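Local coordinates for ABC transporter, periplasmic substrate-binding protein (Thermotoga maritima, PDB 2HPG) that probably binds a small solute in the periplasm and hands it to a tripartite ATP-independent (TRAP) membrane transporter, at residues A[110-115]-A[134-139]; A[81-86]-A[308-313]; A[99-104]-A[263-268]. All coordinates share one frame; numbering follows the deposited sequence. Where two conformers were deposited one is given.

How the interactions relate
Interactions 1 and 3 use helix 101-112 from its two ends: residues 99-104 start it and pack on the long helix 243-278, while residues 110-112 finish it against strand 130-146. Their centres are about 15 Å apart and they touch, Val-138 CG1 lying 3.8 Å from Met-265 SE. The centre of interaction 2 sits about 14 Å from the centre of interaction 1 and about 24 Å from that of interaction 3, without touching either. The first segments follow in the order 81-86, 99-104, 110-115, and their partners are 308-313, 263-268 and 134-139, so the closures are concentric. Late helices 243-278 and 308-318 thereby return to elements laid down in the first 140 residues.

Interaction 1: residues A[110-115]-A[134-139]; sequences KIKQSP and SFYWVQ
Lys-112, in the last turn of helix 101-112, meets two aromatic side chains of strand 130-146. Its CB lies 3.7 Å from CZ of Phe-135, and its CD is 3.2 Å from OH of Tyr-136, an approach of aliphatic chain to phenol oxygen. With CG anti to the backbone N (chi1 -174°) and the chain extended beyond it, Lys-112 runs at about a right angle across Tyr-136. The tyrosine CG lies anti to its carbonyl carbon (chi1 -61°), which carries the hydroxyl end of the ring toward the helix although the side chain does not start out in that direction. The Phe-135 ring also directs an edge, in plane, at the backbone N of Lys-112. Beside it Ile-111 places CG2 4.1 Å from Phe-135 CZ.

This is helix-on-sheet packing in a periplasmic binding protein of solute-binding family 7, on a long strand paired antiparallel with 218-234. Just before the rings, Ser-134 OG accepts from Tyr-136 N at 3.2 Å, an ST turn. On the helical side Ile-111 O accepts from Ser-114 N at 3.1 Å; in one of two modelled conformers of Ser-114, OG also bonds this oxygen and N-caps the following helix. Farther out, Phe-230 meets the Phe-135 ring, and Asp-254 of helix 243-278 joins the two sides, forming a salt bridge with Lys-112 NZ and a hydrogen bond with Ser-134 OG.

Interaction 2: residues A[81-86]-A[308-313]; sequences VKDIGV and ENALNQ
A short 3-10 segment, residues 82-86, packs against the first turns of the C-terminal helix 308-318, with Asp-83 and Val-86 both packed against the methyl group of Ala-310. The 3-10 character follows from its i-to-i+3 bonds: Gly-85 N to Lys-82 O and Val-86 N to Asp-83 O, both 3.1 Å. Because three residues make about one turn of such a helix, Asp-83 and Val-86 emerge on the same face. In the partner, Asn-312 N bonds Glu-308 O at 3.0 Å with the wider i-to-i+4 spacing of an alpha helix.

Ala-310 CB is the shared contact point. It stands 3.9 Å from Asp-83 CB, 4.0 Å from Val-86 CB and 3.8 Å from Asp-83 O, the carbonyl oxygen that already accepts from Val-86 N. Asp-83 touches the methyl with its CB and, almost as closely, with the carboxylate carbon CG, so the contact is one of van der Waals packing. The small side chain of alanine matches the close backbones, whose CA atoms at Asp-83 and Ala-310 are 5.7 Å apart. Val-86 extends the contact by one residue: its CG2, anti to the backbone N, reaches Leu-311 CB at 3.8 Å, and the two side chains cross at about a right angle.

Lys-82 adds a tie just ahead of the helix, NZ bonding Gly-306 O. Phe-92 and Tyr-302 border both Val-86 and Leu-311, whereas Trp-120 of helix 115-128 touches Asp-83. The C-terminal helix is thus set beside the 81-86 loop among helices 92-95, 115-128 and 291-305.

Interaction 3: residues A[99-104]-A[263-268]; sequences KTPEEA and KIMKEL
Glu-102 and Lys-266 form the polar link of this contact, a salt bridge in which NZ donates to OE2 at 2.5 Å. That separation is very short, so its exact value is doubtful; in the model OE2 is the nearer oxygen of Glu-102, with OE1 4.0 Å from Lys-266 NZ. Bends at the third and fourth torsions of the lysine (65° and 67°) turn NZ back toward the Glu-102 carboxylate, and the two side chains cross at about a right angle on an exposed margin.

Beneath the ion pair, Pro-101 supplies the apolar part. Its CB lies 3.8 Å from CB of Met-265, which is selenomethionine in this crystal, and its CG also packs on CG of Lys-266. The selenomethionine chain bends at its last torsion and leaves CE 3.8 Å from Pro-101 O.

The contact joins the N-terminal turn of helix 101-112 to the middle of helix 243-278. Pro-101 occupies the first helical position, where the lack of an N-H costs no helical bond. Two later donors of the first turn are met by Thr-100, the N-cap: OG1 accepts from Glu-103 N at 3.1 Å with an N-H...O angle of 161°, and the carbonyl O receives Ala-104 N at 2.9 Å. Glu-103 OE1 in turn takes Lys-99 N at 2.8 Å, on the anti side of the carboxylate, in place of the Thr-100 N that a true capping box would use. Lys-99 NZ pairs with Asp-94, while Leu-226 of strand 218-234 touches both Ala-104 and Met-265.

Interaction 1: residues A[110-115]-A[134-139]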
loop_
_atom_site.group_PDB
_atom_site.type_symbol
_atom_site.label_atom_id
_atom_site.label_comp_id
_atom_site.label_asym_id
_atom_site.label_seq_id
_atom_site.Cartn_x
_atom_site.Cartn_y
_atom_site.Cartn_z
ATOM N N LYS A 110 4.958 -16.035 2.847
ATOM C CA LYS A 110 5.249 -16.610 4.153
ATOM C C LYS A 110 4.401 -15.964 5.227
ATOM O O LYS A 110 3.999 -16.626 6.179
ATOM C CB LYS A 110 6.742 -16.479 4.500
ATOM C CG LYS A 110 7.629 -17.430 3.716
ATOM C CD LYS A 110 7.556 -18.873 4.275
ATOM C CE LYS A 110 8.458 -19.863 3.502
ATOM N NZ LYS A 110 8.315 -19.681 2.008
ATOM N N ILE A 111 4.136 -14.664 5.113
ATOM C CA ILE A 111 3.271 -14.024 6.104
ATOM C C ILE A 111 1.855 -14.617 5.985
ATOM O O ILE A 111 1.209 -14.872 6.995
ATOM C CB ILE A 111 3.254 -12.458 5.997
ATOM C CG1 ILE A 111 4.590 -11.878 6.479
ATOM C CG2 ILE A 111 2.120 -11.871 6.830
ATOM C CD1 ILE A 111 4.718 -10.383 6.308
ATOM N N LYS A 112 1.408 -14.878 4.761
ATOM C CA LYS A 112 0.040 -15.336 4.554
ATOM C C LYS A 112 -0.201 -16.692 5.204
ATOM O O LYS A 112 -1.199 -16.885 5.877
ATOM C CB LYS A 112 -0.298 -15.426 3.078
ATOM C CG LYS A 112 -1.764 -15.760 2.827
ATOM C CD LYS A 112 -2.038 -15.838 1.347
ATOM C CE LYS A 112 -3.162 -16.818 0.981
ATOM N NZ LYS A 112 -3.003 -17.216 -0.449
ATOM N N GLN A 113 0.724 -17.623 5.011
ATOM C CA GLN A 113 0.581 -18.942 5.613
ATOM C C GLN A 113 0.973 -18.996 7.096
ATOM O O GLN A 113 0.848 -20.041 7.722
ATOM C CB GLN A 113 1.302 -20.000 4.775
ATOM C CG GLN A 113 2.782 -19.830 4.646
ATOM C CD GLN A 113 3.351 -20.573 3.451
ATOM O OE1 GLN A 113 2.928 -20.364 2.303
ATOM N NE2 GLN A 113 4.320 -21.446 3.713
ATOM N N SER A 114 1.394 -17.877 7.681
ATOM C CA SER A 114 1.729 -17.790 9.106
ATOM C C SER A 114 0.484 -17.977 9.962
ATOM O O SER A 114 -0.536 -17.341 9.685
ATOM C CB SER A 114 2.359 -16.416 9.439
ATOM O OG SER A 114 1.406 -15.342 9.505
ATOM N N PRO A 115 0.544 -18.809 11.016
ATOM C CA PRO A 115 -0.550 -18.873 11.980
ATOM C C PRO A 115 -1.030 -17.506 12.480
ATOM O O PRO A 115 -2.238 -17.285 12.609
ATOM C CB PRO A 115 0.064 -19.663 13.149
ATOM C CG PRO A 115 1.089 -20.526 12.522
ATOM C CD PRO A 115 1.614 -19.779 11.332
ATOM N N SER A 134 -6.729 -10.673 -0.802
ATOM C CA SER A 134 -5.316 -10.654 -1.143
ATOM C C SER A 134 -4.585 -9.466 -0.537
ATOM O O SER A 134 -5.181 -8.398 -0.337
ATOM C CB SER A 134 -5.143 -10.634 -2.664
ATOM O OG SER A 134 -3.767 -10.647 -3.011
ATOM N N PHE A 135 -3.297 -9.670 -0.238
ATOM C CA PHE A 135 -2.377 -8.557 0.020
ATOM C C PHE A 135 -1.075 -8.646 -0.789
ATOM O O PHE A 135 -0.063 -8.096 -0.379
ATOM C CB PHE A 135 -2.109 -8.368 1.530
ATOM C CG PHE A 135 -1.489 -9.567 2.220
ATOM C CD1 PHE A 135 -0.097 -9.757 2.226
ATOM C CD2 PHE A 135 -2.292 -10.480 2.911
ATOM C CE1 PHE A 135 0.474 -10.840 2.868
ATOM C CE2 PHE A 135 -1.726 -11.594 3.564
ATOM C CZ PHE A 135 -0.338 -11.772 3.540
ATOM N N TYR A 136 -1.114 -9.306 -1.950
ATOM C CA TYR A 136 0.015 -9.360 -2.871
ATOM C C TYR A 136 -0.032 -8.235 -3.894
ATOM O O TYR A 136 0.306 -8.428 -5.076
ATOM C CB TYR A 136 0.011 -10.680 -3.633
ATOM C CG TYR A 136 0.140 -11.933 -2.783
ATOM C CD1 TYR A 136 0.561 -11.896 -1.466
ATOM C CD2 TYR A 136 -0.119 -13.181 -3.343
ATOM C CE1 TYR A 136 0.668 -13.058 -0.725
ATOM C CE2 TYR A 136 -0.004 -14.336 -2.604
ATOM C CZ TYR A 136 0.380 -14.276 -1.311
ATOM O OH TYR A 136 0.474 -15.462 -0.604
ATOM N N TRP A 137 -0.437 -7.054 -3.434
ATOM C CA TRP A 137 -0.624 -5.893 -4.297
ATOM C C TRP A 137 0.282 -4.834 -3.737
ATOM O O TRP A 137 0.053 -4.333 -2.646
ATOM C CB TRP A 137 -2.093 -5.449 -4.291
ATOM C CG TRP A 137 -2.943 -6.381 -5.094
ATOM C CD1 TRP A 137 -3.330 -7.643 -4.749
ATOM C CD2 TRP A 137 -3.481 -6.139 -6.398
ATOM N NE1 TRP A 137 -4.058 -8.206 -5.768
ATOM C CE2 TRP A 137 -4.173 -7.295 -6.788
ATOM C CE3 TRP A 137 -3.434 -5.054 -7.278
ATOM C CZ2 TRP A 137 -4.832 -7.395 -8.026
ATOM C CZ3 TRP A 137 -4.086 -5.155 -8.500
ATOM C CH2 TRP A 137 -4.776 -6.313 -8.859
ATOM N N VAL A 138 1.346 -4.534 -4.472
ATOM C CA VAL A 138 2.411 -3.684 -3.966
ATOM C C VAL A 138 2.618 -2.497 -4.911
ATOM O O VAL A 138 2.727 -2.666 -6.122
ATOM C CB VAL A 138 3.693 -4.549 -3.760
ATOM C CG1 VAL A 138 4.931 -3.726 -3.682
ATOM C CG2 VAL A 138 3.524 -5.408 -2.482
ATOM N N GLN A 139 2.621 -1.285 -4.349
ATOM C CA GLN A 139 2.814 -0.086 -5.160
ATOM C C GLN A 139 4.280 0.303 -5.269
ATOM O O GLN A 139 4.641 1.144 -6.091
ATOM C CB GLN A 139 2.004 1.067 -4.592
ATOM C CG GLN A 139 0.554 1.041 -5.007
ATOM C CD GLN A 139 -0.189 2.221 -4.489
ATOM O OE1 GLN A 139 0.186 3.354 -4.771
ATOM N NE2 GLN A 139 -1.234 1.977 -3.703
#

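Interaction 2: residues A[81-86]-A[308-313]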
loop_
_atom_site.group_PDB
_atom_site.type_symbol
_atom_site.label_atom_id
_atom_site.label_comp_id
_atom_site.label_asym_id
_atom_site.label_seq_id
_atom_site.Cartn_x
_atom_site.Cartn_y
_atom_site.Cartn_z
ATOM N N VAL A 81 -8.318 -4.550 13.730
ATOM C CA VAL A 81 -7.449 -5.507 14.419
ATOM C C VAL A 81 -6.047 -4.889 14.490
ATOM O O VAL A 81 -5.300 -4.929 13.520
ATOM C CB VAL A 81 -7.413 -6.873 13.703
ATOM C CG1 VAL A 81 -6.291 -7.766 14.278
ATOM C CG2 VAL A 81 -8.760 -7.573 13.809
ATOM N N LYS A 82 -5.716 -4.309 15.642
ATOM C CA LYS A 82 -4.555 -3.425 15.784
ATOM C C LYS A 82 -3.274 -3.939 15.139
ATOM O O LYS A 82 -2.605 -3.198 14.413
ATOM C CB LYS A 82 -4.267 -3.125 17.255
ATOM C CG LYS A 82 -2.888 -2.480 17.497
ATOM C CD LYS A 82 -2.579 -2.208 18.973
ATOM C CE LYS A 82 -1.660 -3.276 19.549
ATOM N NZ LYS A 82 -1.031 -2.829 20.825
ATOM N N ASP A 83 -2.935 -5.193 15.417
ATOM C CA ASP A 83 -1.626 -5.725 15.086
ATOM C C ASP A 83 -1.322 -5.840 13.603
ATOM O O ASP A 83 -0.152 -5.789 13.211
ATOM C CB ASP A 83 -1.433 -7.109 15.708
ATOM C CG ASP A 83 -1.198 -7.060 17.193
ATOM O OD1 ASP A 83 -1.138 -5.962 17.786
ATOM O OD2 ASP A 83 -1.060 -8.157 17.771
ATOM N N ILE A 84 -2.346 -6.018 12.777
ATOM C CA ILE A 84 -2.129 -6.151 11.328
ATOM C C ILE A 84 -1.519 -4.864 10.734
ATOM O O ILE A 84 -0.880 -4.894 9.680
ATOM C CB ILE A 84 -3.434 -6.537 10.588
ATOM C CG1 ILE A 84 -3.129 -7.058 9.174
ATOM C CG2 ILE A 84 -4.407 -5.371 10.536
ATOM C CD1 ILE A 84 -4.312 -7.733 8.516
ATOM N N GLY A 85 -1.728 -3.760 11.443
ATOM C CA GLY A 85 -1.160 -2.449 11.145
ATOM C C GLY A 85 0.358 -2.359 11.146
ATOM O O GLY A 85 0.922 -1.399 10.610
ATOM N N VAL A 86 1.022 -3.365 11.707
ATOM C CA VAL A 86 2.477 -3.447 11.650
ATOM C C VAL A 86 3.006 -3.438 10.193
ATOM O O VAL A 86 4.139 -2.995 9.940
ATOM C CB VAL A 86 3.013 -4.702 12.431
ATOM C CG1 VAL A 86 2.770 -5.953 11.659
ATOM C CG2 VAL A 86 4.513 -4.520 12.759
ATOM N N GLU A 308 5.504 -3.625 18.135
ATOM C CA GLU A 308 6.800 -4.322 18.104
ATOM C C GLU A 308 6.627 -5.833 18.353
ATOM O O GLU A 308 7.220 -6.662 17.654
ATOM C CB GLU A 308 7.768 -3.662 19.100
ATOM C CG GLU A 308 9.229 -4.141 19.025
ATOM C CD GLU A 308 9.935 -3.898 17.676
ATOM O OE1 GLU A 308 9.670 -2.878 16.991
ATOM O OE2 GLU A 308 10.795 -4.740 17.322
ATOM N N ASN A 309 5.771 -6.196 19.307
ATOM C CA ASN A 309 5.434 -7.616 19.505
ATOM C C ASN A 309 4.888 -8.236 18.234
ATOM O O ASN A 309 5.272 -9.360 17.864
ATOM C CB ASN A 309 4.433 -7.807 20.662
ATOM C CG ASN A 309 5.118 -7.944 22.020
ATOM O OD1 ASN A 309 6.256 -8.413 22.109
ATOM N ND2 ASN A 309 4.419 -7.547 23.083
ATOM N N ALA A 310 4.015 -7.495 17.546
ATOM C CA ALA A 310 3.443 -7.954 16.272
ATOM C C ALA A 310 4.509 -8.275 15.242
ATOM O O ALA A 310 4.429 -9.288 14.570
ATOM C CB ALA A 310 2.465 -6.904 15.712
ATOM N N LEU A 311 5.496 -7.390 15.101
ATOM C CA LEU A 311 6.617 -7.595 14.155
ATOM C C LEU A 311 7.422 -8.851 14.509
ATOM O O LEU A 311 7.665 -9.730 13.675
ATOM C CB LEU A 311 7.539 -6.363 14.170
ATOM C CG LEU A 311 8.846 -6.430 13.362
ATOM C CD1 LEU A 311 8.563 -6.481 11.876
ATOM C CD2 LEU A 311 9.748 -5.257 13.695
ATOM N N ASN A 312 7.821 -8.921 15.769
ATOM C CA ASN A 312 8.598 -10.054 16.295
ATOM C C ASN A 312 7.879 -11.380 16.102
ATOM O O ASN A 312 8.481 -12.391 15.672
ATOM C CB ASN A 312 8.901 -9.810 17.772
ATOM C CG ASN A 312 9.942 -8.726 17.973
ATOM O OD1 ASN A 312 10.935 -8.679 17.244
ATOM N ND2 ASN A 312 9.720 -7.844 18.944
ATOM N N GLN A 313 6.577 -11.362 16.377
ATOM C CA GLN A 313 5.760 -12.539 16.165
ATOM C C GLN A 313 5.792 -12.972 14.716
ATOM O O GLN A 313 5.922 -14.150 14.437
ATOM C CB GLN A 313 4.323 -12.309 16.626
ATOM C CG GLN A 313 3.523 -13.607 16.700
ATOM C CD GLN A 313 4.142 -14.649 17.655
ATOM O OE1 GLN A 313 4.407 -14.355 18.824
ATOM N NE2 GLN A 313 4.357 -15.867 17.153
#

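Interaction 3: residues A[99-104]-A[263-268]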
loop_
_atom_site.group_PDB
_atom_site.type_symbol
_atom_site.label_atom_id
_atom_site.label_comp_id
_atom_site.label_asym_id
_atom_site.label_seq_id
_atom_site.Cartn_x
_atom_site.Cartn_y
_atom_site.Cartn_z
ATOM N N LYS A 99 14.987 -7.901 0.572
ATOM C CA LYS A 99 15.918 -6.914 0.027
ATOM C C LYS A 99 15.856 -6.790 -1.488
ATOM O O LYS A 99 16.628 -6.029 -2.053
ATOM C CB LYS A 99 17.362 -7.246 0.442
ATOM C CG LYS A 99 17.611 -7.219 1.928
ATOM C CD LYS A 99 17.697 -5.803 2.458
ATOM C CE LYS A 99 17.314 -5.760 3.909
ATOM N NZ LYS A 99 17.640 -4.447 4.498
ATOM N N THR A 100 14.973 -7.543 -2.141
ATOM C CA THR A 100 14.711 -7.424 -3.589
ATOM C C THR A 100 13.211 -7.572 -3.823
ATOM O O THR A 100 12.511 -8.048 -2.945
ATOM C CB THR A 100 15.412 -8.504 -4.384
ATOM O OG1 THR A 100 14.772 -9.774 -4.160
ATOM C CG2 THR A 100 16.890 -8.583 -3.980
ATOM N N PRO A 101 12.704 -7.148 -4.993
ATOM C CA PRO A 101 11.282 -7.378 -5.340
ATOM C C PRO A 101 10.798 -8.825 -5.162
ATOM O O PRO A 101 9.818 -9.054 -4.466
ATOM C CB PRO A 101 11.205 -6.916 -6.805
ATOM C CG PRO A 101 12.248 -5.809 -6.861
ATOM C CD PRO A 101 13.387 -6.348 -6.029
ATOM N N GLU A 102 11.494 -9.785 -5.757
ATOM C CA GLU A 102 11.114 -11.196 -5.634
ATOM C C GLU A 102 11.114 -11.667 -4.177
ATOM O O GLU A 102 10.228 -12.407 -3.755
ATOM C CB GLU A 102 12.025 -12.093 -6.474
ATOM C CG GLU A 102 11.960 -11.853 -7.985
ATOM C CD GLU A 102 12.899 -10.736 -8.498
ATOM O OE1 GLU A 102 13.544 -9.995 -7.693
ATOM O OE2 GLU A 102 12.982 -10.597 -9.745
ATOM N N GLU A 103 12.095 -11.229 -3.404
ATOM C CA GLU A 103 12.138 -11.529 -1.969
ATOM C C GLU A 103 10.964 -10.936 -1.194
ATOM O O GLU A 103 10.487 -11.526 -0.221
ATOM C CB GLU A 103 13.451 -11.022 -1.350
ATOM C CG GLU A 103 14.674 -11.836 -1.742
ATOM C CD GLU A 103 15.964 -11.355 -1.094
ATOM O OE1 GLU A 103 15.951 -10.431 -0.258
ATOM O OE2 GLU A 103 17.016 -11.923 -1.421
ATOM N N ALA A 104 10.522 -9.749 -1.605
ATOM C CA ALA A 104 9.389 -9.078 -0.955
ATOM C C ALA A 104 8.097 -9.904 -1.101
ATOM O O ALA A 104 7.388 -10.109 -0.121
ATOM C CB ALA A 104 9.205 -7.658 -1.537
ATOM N N LYS A 263 6.008 -6.033 -11.888
ATOM C CA LYS A 263 6.151 -5.071 -12.987
ATOM C C LYS A 263 6.433 -3.670 -12.442
ATOM O O LYS A 263 7.311 -2.955 -12.926
ATOM C CB LYS A 263 4.895 -5.050 -13.857
ATOM C CG LYS A 263 5.105 -4.457 -15.253
ATOM C CD LYS A 263 3.799 -4.230 -16.009
ATOM C CE LYS A 263 4.089 -3.892 -17.493
ATOM N NZ LYS A 263 2.915 -3.340 -18.236
ATOM N N ILE A 264 5.680 -3.279 -11.434
ATOM C CA ILE A 264 5.918 -2.024 -10.730
ATOM C C ILE A 264 7.351 -1.962 -10.173
ATOM O O ILE A 264 8.084 -1.008 -10.445
ATOM C CB ILE A 264 4.872 -1.774 -9.604
ATOM C CG1 ILE A 264 3.504 -1.440 -10.192
ATOM C CG2 ILE A 264 5.300 -0.613 -8.717
ATOM C CD1 ILE A 264 2.412 -1.289 -9.152
HETATM N N MSE A 265 7.751 -2.966 -9.397
HETATM C CA MSE A 265 9.026 -2.926 -8.680
HETATM C C MSE A 265 10.266 -3.172 -9.513
HETATM O O MSE A 265 11.338 -2.702 -9.147
HETATM C CB MSE A 265 9.014 -3.924 -7.510
HETATM C CG MSE A 265 8.290 -3.422 -6.311
HETATM SE SE MSE A 265 8.459 -4.635 -4.814
HETATM C CE MSE A 265 7.642 -6.216 -5.611
ATOM N N LYS A 266 10.122 -3.927 -10.602
ATOM C CA LYS A 266 11.244 -4.340 -11.442
ATOM C C LYS A 266 11.348 -3.521 -12.729
ATOM O O LYS A 266 12.425 -3.450 -13.302
ATOM C CB LYS A 266 11.143 -5.825 -11.790
ATOM C CG LYS A 266 11.377 -6.749 -10.591
ATOM C CD LYS A 266 11.113 -8.228 -10.948
ATOM C CE LYS A 266 12.065 -8.811 -11.990
ATOM N NZ LYS A 266 13.474 -8.923 -11.518
ATOM N N GLU A 267 10.269 -2.873 -13.165
ATOM C CA GLU A 267 10.322 -2.090 -14.400
ATOM C C GLU A 267 9.752 -0.690 -14.368
ATOM O O GLU A 267 10.395 0.227 -14.866
ATOM C CB GLU A 267 9.709 -2.839 -15.577
ATOM C CG GLU A 267 8.602 -3.745 -15.249
ATOM C CD GLU A 267 8.541 -4.941 -16.170
ATOM O OE1 GLU A 267 7.906 -4.827 -17.248
ATOM O OE2 GLU A 267 9.119 -5.992 -15.802
ATOM N N LEU A 268 8.542 -0.509 -13.849
ATOM C CA LEU A 268 7.870 0.779 -14.038
ATOM C C LEU A 268 8.491 1.847 -13.179
ATOM O O LEU A 268 8.701 2.975 -13.635
ATOM C CB LEU A 268 6.373 0.661 -13.779
ATOM C CG LEU A 268 5.638 -0.237 -14.765
ATOM C CD1 LEU A 268 4.146 -0.228 -14.468
ATOM C CD2 LEU A 268 5.892 0.246 -16.193
#